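Local coordinates for protein reducing end xylose-releasing exo-oligoxylanase (Paenibacillus barengoltzii G22, PDB 5YXT) that probably hydrolyses xylo-oligosaccharides from the reducing end, releasing xylose, as a glycoside hydrolase of family 8, at residues C[31-40]-C[77-86]. Numbering follows the deposited sequence.
Sequences LDETWEQLFE and MAVQYDRQDV
W35 and Y81 meet ring against ring, a worked example of how one large indole can join a helix to the turn between two others. Their planes lie 18° apart in an offset stack, with 4.4 Å between the centroids of the W35 five-membered ring and the Y81 ring, and W35 CB adds a CH-pi contact over the tyrosine face. The first torsion of W35 (chi1 175°) sets CG anti to the backbone N and directs the indole at the 77-86 turn. R83 shares the face of the indole used by Y81: its CD lies 3.3 Å from W35 CZ2, and its guanidinium makes an off-centre cation-pi contact. The opposite face receives F39 of the same helix. In the ring plane, W35 NE1 donates to E40 OE1 (3.0 Å), reaching that oxygen from above the carboxylate plane; E40 OE1 is also 4.0 Å from R83 NE, too far for a salt bridge but probably close enough to balance part of its charge. Replacing W35 by an alanine would probably leave the Y81 ring without its stacking partner, R83 without the indole face under its CD, and E40 without its N-H donor. Apolar packing continues beyond the indole: F39 CD2 touches V86 CG1 at 3.9 Å, while M77, bent at chi2 and chi3, brings CE to 3.5 Å from F39 CE1 and SD to the ring edge, a Met-aromatic contact. Helix 24-40 thus packs through aromatic side chains against the turn that joins helices 68-80 and 84-98, in a fold consistent with the (alpha/alpha)6 barrel of glycoside hydrolase family 8.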
ATOM      1  N   LEU C  31      -7.566 -19.363  20.796  1.00 19.45           N
ATOM      2  CA  LEU C  31      -6.678 -20.520  20.794  1.00 20.80           C
ATOM      3  C   LEU C  31      -7.299 -21.696  21.545  1.00 22.01           C
ATOM      4  O   LEU C  31      -7.319 -22.829  21.047  1.00 18.26           O
ATOM      5  CB  LEU C  31      -5.327 -20.142  21.402  1.00 21.23           C
ATOM      6  CG  LEU C  31      -4.265 -21.246  21.424  1.00 24.40           C
ATOM      7  CD1 LEU C  31      -4.099 -21.874  20.040  1.00 23.64           C
ATOM      8  CD2 LEU C  31      -2.940 -20.699  21.920  1.00 25.35           C
ATOM      9  N   ASP C  32      -7.812 -21.446  22.751  1.00 21.45           N
ATOM     10  CA  ASP C  32      -8.385 -22.538  23.533  1.00 22.79           C
ATOM     11  C   ASP C  32      -9.650 -23.089  22.883  1.00 21.39           C
ATOM     12  O   ASP C  32      -9.864 -24.303  22.887  1.00 21.19           O
ATOM     13  CB  ASP C  32      -8.663 -22.077  24.961  1.00 25.55           C
ATOM     14  CG  ASP C  32      -7.399 -21.667  25.685  1.00 32.95           C
ATOM     15  OD1 ASP C  32      -6.345 -22.263  25.376  1.00 33.09           O
ATOM     16  OD2 ASP C  32      -7.447 -20.748  26.542  1.00 33.08           O
ATOM     17  N   GLU C  33     -10.501 -22.221  22.321  1.00 21.41           N
ATOM     18  CA  GLU C  33     -11.690 -22.721  21.629  1.00 24.08           C
ATOM     19  C   GLU C  33     -11.305 -23.540  20.399  1.00 21.68           C
ATOM     20  O   GLU C  33     -11.958 -24.540  20.076  1.00 20.71           O
ATOM     21  CB  GLU C  33     -12.608 -21.565  21.223  1.00 26.12           C
ATOM     22  CG  GLU C  33     -13.412 -20.954  22.360  1.00 30.16           C
ATOM     23  CD  GLU C  33     -14.028 -19.613  21.979  1.00 38.36           C
ATOM     24  OE1 GLU C  33     -13.635 -19.056  20.928  1.00 36.05           O
ATOM     25  OE2 GLU C  33     -14.907 -19.117  22.728  1.00 43.60           O
ATOM     26  N   THR C  34     -10.242 -23.131  19.702  1.00 18.98           N
ATOM     27  CA  THR C  34      -9.781 -23.882  18.542  1.00 19.39           C
ATOM     28  C   THR C  34      -9.240 -25.245  18.945  1.00 18.66           C
ATOM     29  O   THR C  34      -9.559 -26.260  18.315  1.00 18.24           O
ATOM     30  CB  THR C  34      -8.711 -23.093  17.798  1.00 19.15           C
ATOM     31  OG1 THR C  34      -9.260 -21.841  17.383  1.00 21.05           O
ATOM     32  CG2 THR C  34      -8.233 -23.873  16.579  1.00 20.77           C
ATOM     33  N   TRP C  35      -8.385 -25.287  19.973  1.00 19.31           N
ATOM     34  CA  TRP C  35      -7.930 -26.572  20.491  1.00 17.78           C
ATOM     35  C   TRP C  35      -9.114 -27.492  20.776  1.00 16.73           C
ATOM     36  O   TRP C  35      -9.151 -28.646  20.332  1.00 16.64           O
ATOM     37  CB  TRP C  35      -7.077 -26.380  21.758  1.00 18.73           C
ATOM     38  CG  TRP C  35      -6.703 -27.695  22.350  1.00 20.35           C
ATOM     39  CD1 TRP C  35      -7.345 -28.349  23.356  1.00 23.49           C
ATOM     40  CD2 TRP C  35      -5.638 -28.558  21.924  1.00 21.04           C
ATOM     41  NE1 TRP C  35      -6.740 -29.560  23.597  1.00 23.41           N
ATOM     42  CE2 TRP C  35      -5.688 -29.712  22.734  1.00 21.60           C
ATOM     43  CE3 TRP C  35      -4.643 -28.463  20.945  1.00 20.43           C
ATOM     44  CZ2 TRP C  35      -4.780 -30.771  22.593  1.00 23.40           C
ATOM     45  CZ3 TRP C  35      -3.732 -29.512  20.809  1.00 19.77           C
ATOM     46  CH2 TRP C  35      -3.814 -30.654  21.629  1.00 19.84           C
ATOM     47  N   GLU C  36     -10.113 -26.989  21.493  1.00 19.75           N
ATOM     48  CA  GLU C  36     -11.213 -27.862  21.897  1.00 24.22           C
ATOM     49  C   GLU C  36     -11.985 -28.393  20.690  1.00 18.76           C
ATOM     50  O   GLU C  36     -12.308 -29.583  20.636  1.00 19.29           O
ATOM     51  CB  GLU C  36     -12.117 -27.127  22.879  1.00 23.34           C
ATOM     52  CG  GLU C  36     -11.355 -26.775  24.167  1.00 30.77           C
ATOM     53  CD  GLU C  36     -12.211 -26.178  25.267  1.00 37.31           C
ATOM     54  OE1 GLU C  36     -12.046 -24.971  25.560  1.00 43.63           O
ATOM     55  OE2 GLU C  36     -13.017 -26.920  25.867  1.00 46.48           O
ATOM     56  N   GLN C  37     -12.239 -27.541  19.689  1.00 19.76           N
ATOM     57  CA  GLN C  37     -12.962 -27.984  18.495  1.00 19.07           C
ATOM     58  C   GLN C  37     -12.204 -29.068  17.739  1.00 17.32           C
ATOM     59  O   GLN C  37     -12.818 -29.938  17.113  1.00 17.60           O
ATOM     60  CB  GLN C  37     -13.223 -26.797  17.559  1.00 21.04           C
ATOM     61  CG  GLN C  37     -14.198 -25.756  18.086  1.00 22.26           C
ATOM     62  CD  GLN C  37     -14.656 -24.791  16.997  1.00 28.04           C
ATOM     63  OE1 GLN C  37     -14.090 -23.712  16.822  1.00 30.18           O
ATOM     64  NE2 GLN C  37     -15.691 -25.178  16.268  1.00 34.47           N
ATOM     65  N   LEU C  38     -10.878 -29.023  17.762  1.00 15.68           N
ATOM     66  CA  LEU C  38     -10.070 -29.937  16.965  1.00 14.18           C
ATOM     67  C   LEU C  38      -9.707 -31.213  17.710  1.00 17.70           C
ATOM     68  O   LEU C  38      -9.593 -32.282  17.084  1.00 16.46           O
ATOM     69  CB  LEU C  38      -8.784 -29.230  16.512  1.00 14.90           C
ATOM     70  CG  LEU C  38      -8.850 -28.406  15.220  1.00 18.55           C
ATOM     71  CD1 LEU C  38     -10.048 -27.496  15.185  1.00 21.09           C
ATOM     72  CD2 LEU C  38      -7.560 -27.606  14.987  1.00 18.23           C
ATOM     73  N   PHE C  39      -9.504 -31.122  19.026  1.00 15.77           N
ATOM     74  CA  PHE C  39      -9.011 -32.248  19.808  1.00 17.07           C
ATOM     75  C   PHE C  39      -9.987 -32.756  20.856  1.00 19.55           C
ATOM     76  O   PHE C  39      -9.799 -33.873  21.347  1.00 21.79           O
ATOM     77  CB  PHE C  39      -7.682 -31.884  20.505  1.00 17.29           C
ATOM     78  CG  PHE C  39      -6.513 -31.819  19.558  1.00 20.17           C
ATOM     79  CD1 PHE C  39      -6.283 -30.680  18.799  1.00 18.20           C
ATOM     80  CD2 PHE C  39      -5.679 -32.912  19.390  1.00 16.13           C
ATOM     81  CE1 PHE C  39      -5.231 -30.629  17.890  1.00 19.28           C
ATOM     82  CE2 PHE C  39      -4.620 -32.867  18.490  1.00 17.53           C
ATOM     83  CZ  PHE C  39      -4.397 -31.726  17.737  1.00 18.10           C
ATOM     84  N   GLU C  40     -11.003 -31.982  21.224  1.00 19.64           N
ATOM     85  CA  GLU C  40     -11.955 -32.411  22.241  1.00 24.56           C
ATOM     86  C   GLU C  40     -13.408 -32.229  21.802  1.00 28.75           C
ATOM     87  O   GLU C  40     -14.312 -32.352  22.633  1.00 31.97           O
ATOM     88  CB  GLU C  40     -11.704 -31.660  23.555  1.00 23.94           C
ATOM     89  CG  GLU C  40     -10.365 -32.002  24.194  1.00 26.92           C
ATOM     90  CD  GLU C  40      -9.857 -30.915  25.112  1.00 30.69           C
ATOM     91  OE1 GLU C  40      -8.666 -30.967  25.493  1.00 33.28           O
ATOM     92  OE2 GLU C  40     -10.646 -30.015  25.466  1.00 30.24           O
ATOM     93  N   MET C  77       1.437 -29.947  17.533  1.00 13.69           N
ATOM     94  CA  MET C  77       0.424 -29.151  18.230  1.00 14.60           C
ATOM     95  C   MET C  77       0.345 -29.525  19.709  1.00 15.20           C
ATOM     96  O   MET C  77       0.221 -28.645  20.571  1.00 13.96           O
ATOM     97  CB  MET C  77      -0.966 -29.297  17.578  1.00 16.23           C
ATOM     98  CG  MET C  77      -1.146 -28.741  16.157  1.00 20.00           C
ATOM     99  SD  MET C  77      -2.186 -29.867  15.189  1.00 25.55           S
ATOM    100  CE  MET C  77      -3.805 -29.154  15.035  1.00 29.19           C
ATOM    101  N   ALA C  78       0.413 -30.820  20.020  1.00 15.04           N
ATOM    102  CA  ALA C  78       0.254 -31.261  21.410  1.00 15.94           C
ATOM    103  C   ALA C  78       1.417 -30.787  22.293  1.00 17.34           C
ATOM    104  O   ALA C  78       1.207 -30.368  23.439  1.00 17.44           O
ATOM    105  CB  ALA C  78       0.115 -32.785  21.460  1.00 15.41           C
ATOM    106  N   VAL C  79       2.642 -30.799  21.767  1.00 16.16           N
ATOM    107  CA  VAL C  79       3.759 -30.347  22.587  1.00 14.14           C
ATOM    108  C   VAL C  79       3.784 -28.822  22.679  1.00 17.32           C
ATOM    109  O   VAL C  79       4.162 -28.269  23.718  1.00 18.74           O
ATOM    110  CB  VAL C  79       5.091 -30.931  22.067  1.00 16.86           C
ATOM    111  CG1 VAL C  79       5.382 -30.484  20.646  1.00 15.26           C
ATOM    112  CG2 VAL C  79       6.271 -30.596  23.029  1.00 17.33           C
ATOM    113  N   GLN C  80       3.353 -28.108  21.638  1.00 15.54           N
ATOM    114  CA  GLN C  80       3.283 -26.652  21.753  1.00 17.92           C
ATOM    115  C   GLN C  80       2.199 -26.227  22.741  1.00 16.77           C
ATOM    116  O   GLN C  80       2.378 -25.268  23.496  1.00 17.64           O
ATOM    117  CB  GLN C  80       3.036 -26.026  20.380  1.00 13.87           C
ATOM    118  CG  GLN C  80       4.209 -26.159  19.411  1.00 15.09           C
ATOM    119  CD  GLN C  80       5.460 -25.462  19.898  1.00 14.44           C
ATOM    120  OE1 GLN C  80       5.398 -24.564  20.718  1.00 15.91           O
ATOM    121  NE2 GLN C  80       6.613 -25.886  19.389  1.00 16.99           N
ATOM    122  N   TYR C  81       1.077 -26.932  22.749  1.00 18.78           N
ATOM    123  CA  TYR C  81      -0.050 -26.623  23.617  1.00 21.13           C
ATOM    124  C   TYR C  81       0.026 -27.311  24.982  1.00 22.74           C
ATOM    125  O   TYR C  81      -0.880 -27.125  25.799  1.00 26.36           O
ATOM    126  CB  TYR C  81      -1.362 -26.998  22.911  1.00 21.04           C
ATOM    127  CG  TYR C  81      -2.568 -26.253  23.442  1.00 24.95           C
ATOM    128  CD1 TYR C  81      -2.728 -24.896  23.217  1.00 26.03           C
ATOM    129  CD2 TYR C  81      -3.540 -26.912  24.171  1.00 26.37           C
ATOM    130  CE1 TYR C  81      -3.831 -24.218  23.711  1.00 28.47           C
ATOM    131  CE2 TYR C  81      -4.643 -26.252  24.661  1.00 28.21           C
ATOM    132  CZ  TYR C  81      -4.784 -24.909  24.430  1.00 28.46           C
ATOM    133  OH  TYR C  81      -5.888 -24.265  24.930  1.00 30.41           O
ATOM    134  N   ASP C  82       1.071 -28.105  25.241  1.00 22.02           N
ATOM    135  CA  ASP C  82       1.331 -28.701  26.561  1.00 22.76           C
ATOM    136  C   ASP C  82       0.258 -29.723  26.946  1.00 25.61           C
ATOM    137  O   ASP C  82      -0.340 -29.650  28.022  1.00 28.68           O
ATOM    138  CB  ASP C  82       1.459 -27.628  27.645  1.00 20.48           C
ATOM    139  CG  ASP C  82       2.223 -28.108  28.851  1.00 28.43           C
ATOM    140  OD1 ASP C  82       2.722 -29.252  28.825  1.00 29.05           O
ATOM    141  OD2 ASP C  82       2.317 -27.343  29.836  1.00 32.69           O
ATOM    142  N   ARG C  83       0.013 -30.689  26.061  1.00 21.87           N
ATOM    143  CA  ARG C  83      -0.853 -31.824  26.389  1.00 21.15           C
ATOM    144  C   ARG C  83      -0.116 -33.114  26.060  1.00 23.56           C
ATOM    145  O   ARG C  83      -0.204 -33.652  24.949  1.00 18.43           O
ATOM    146  CB  ARG C  83      -2.191 -31.729  25.682  1.00 25.18           C
ATOM    147  CG  ARG C  83      -3.183 -30.899  26.506  1.00 32.28           C
ATOM    148  CD  ARG C  83      -3.911 -29.922  25.629  1.00 35.31           C
ATOM    149  NE  ARG C  83      -5.103 -29.288  26.221  1.00 45.11           N
ATOM    150  CZ  ARG C  83      -5.097 -28.349  27.174  1.00 41.45           C
ATOM    151  NH1 ARG C  83      -3.949 -27.879  27.668  1.00 40.81           N
ATOM    152  NH2 ARG C  83      -6.256 -27.854  27.610  1.00 41.77           N
ATOM    153  N   GLN C  84       0.604 -33.618  27.063  1.00 23.40           N
ATOM    154  CA  GLN C  84       1.399 -34.827  26.890  1.00 20.73           C
ATOM    155  C   GLN C  84       0.525 -36.045  26.655  1.00 21.13           C
ATOM    156  O   GLN C  84       0.933 -36.965  25.940  1.00 21.28           O
ATOM    157  CB  GLN C  84       2.290 -35.042  28.114  1.00 19.77           C
ATOM    158  CG  GLN C  84       3.324 -36.132  27.912  1.00 24.69           C
ATOM    159  CD  GLN C  84       4.314 -36.200  29.058  1.00 28.61           C
ATOM    160  OE1 GLN C  84       5.350 -36.862  28.971  1.00 32.69           O
ATOM    161  NE2 GLN C  84       4.001 -35.513  30.139  1.00 20.59           N
ATOM    162  N   ASP C  85      -0.675 -36.076  27.250  1.00 21.70           N
ATOM    163  CA  ASP C  85      -1.551 -37.222  27.059  1.00 23.63           C
ATOM    164  C   ASP C  85      -1.913 -37.400  25.587  1.00 19.84           C
ATOM    165  O   ASP C  85      -1.851 -38.514  25.058  1.00 22.93           O
ATOM    166  CB  ASP C  85      -2.806 -37.085  27.931  1.00 27.50           C
ATOM    167  CG  ASP C  85      -3.551 -35.769  27.716  1.00 33.06           C
ATOM    168  OD1 ASP C  85      -2.906 -34.712  27.471  1.00 33.12           O
ATOM    169  OD2 ASP C  85      -4.804 -35.799  27.800  1.00 37.89           O
ATOM    170  N   VAL C  86      -2.285 -36.315  24.901  1.00 20.41           N
ATOM    171  CA  VAL C  86      -2.578 -36.414  23.470  1.00 19.06           C
ATOM    172  C   VAL C  86      -1.317 -36.781  22.694  1.00 15.83           C
ATOM    173  O   VAL C  86      -1.334 -37.665  21.834  1.00 17.46           O
ATOM    174  CB  VAL C  86      -3.192 -35.102  22.948  1.00 21.33           C
ATOM    175  CG1 VAL C  86      -3.223 -35.106  21.417  1.00 19.97           C
ATOM    176  CG2 VAL C  86      -4.583 -34.902  23.516  1.00 23.07           C
TER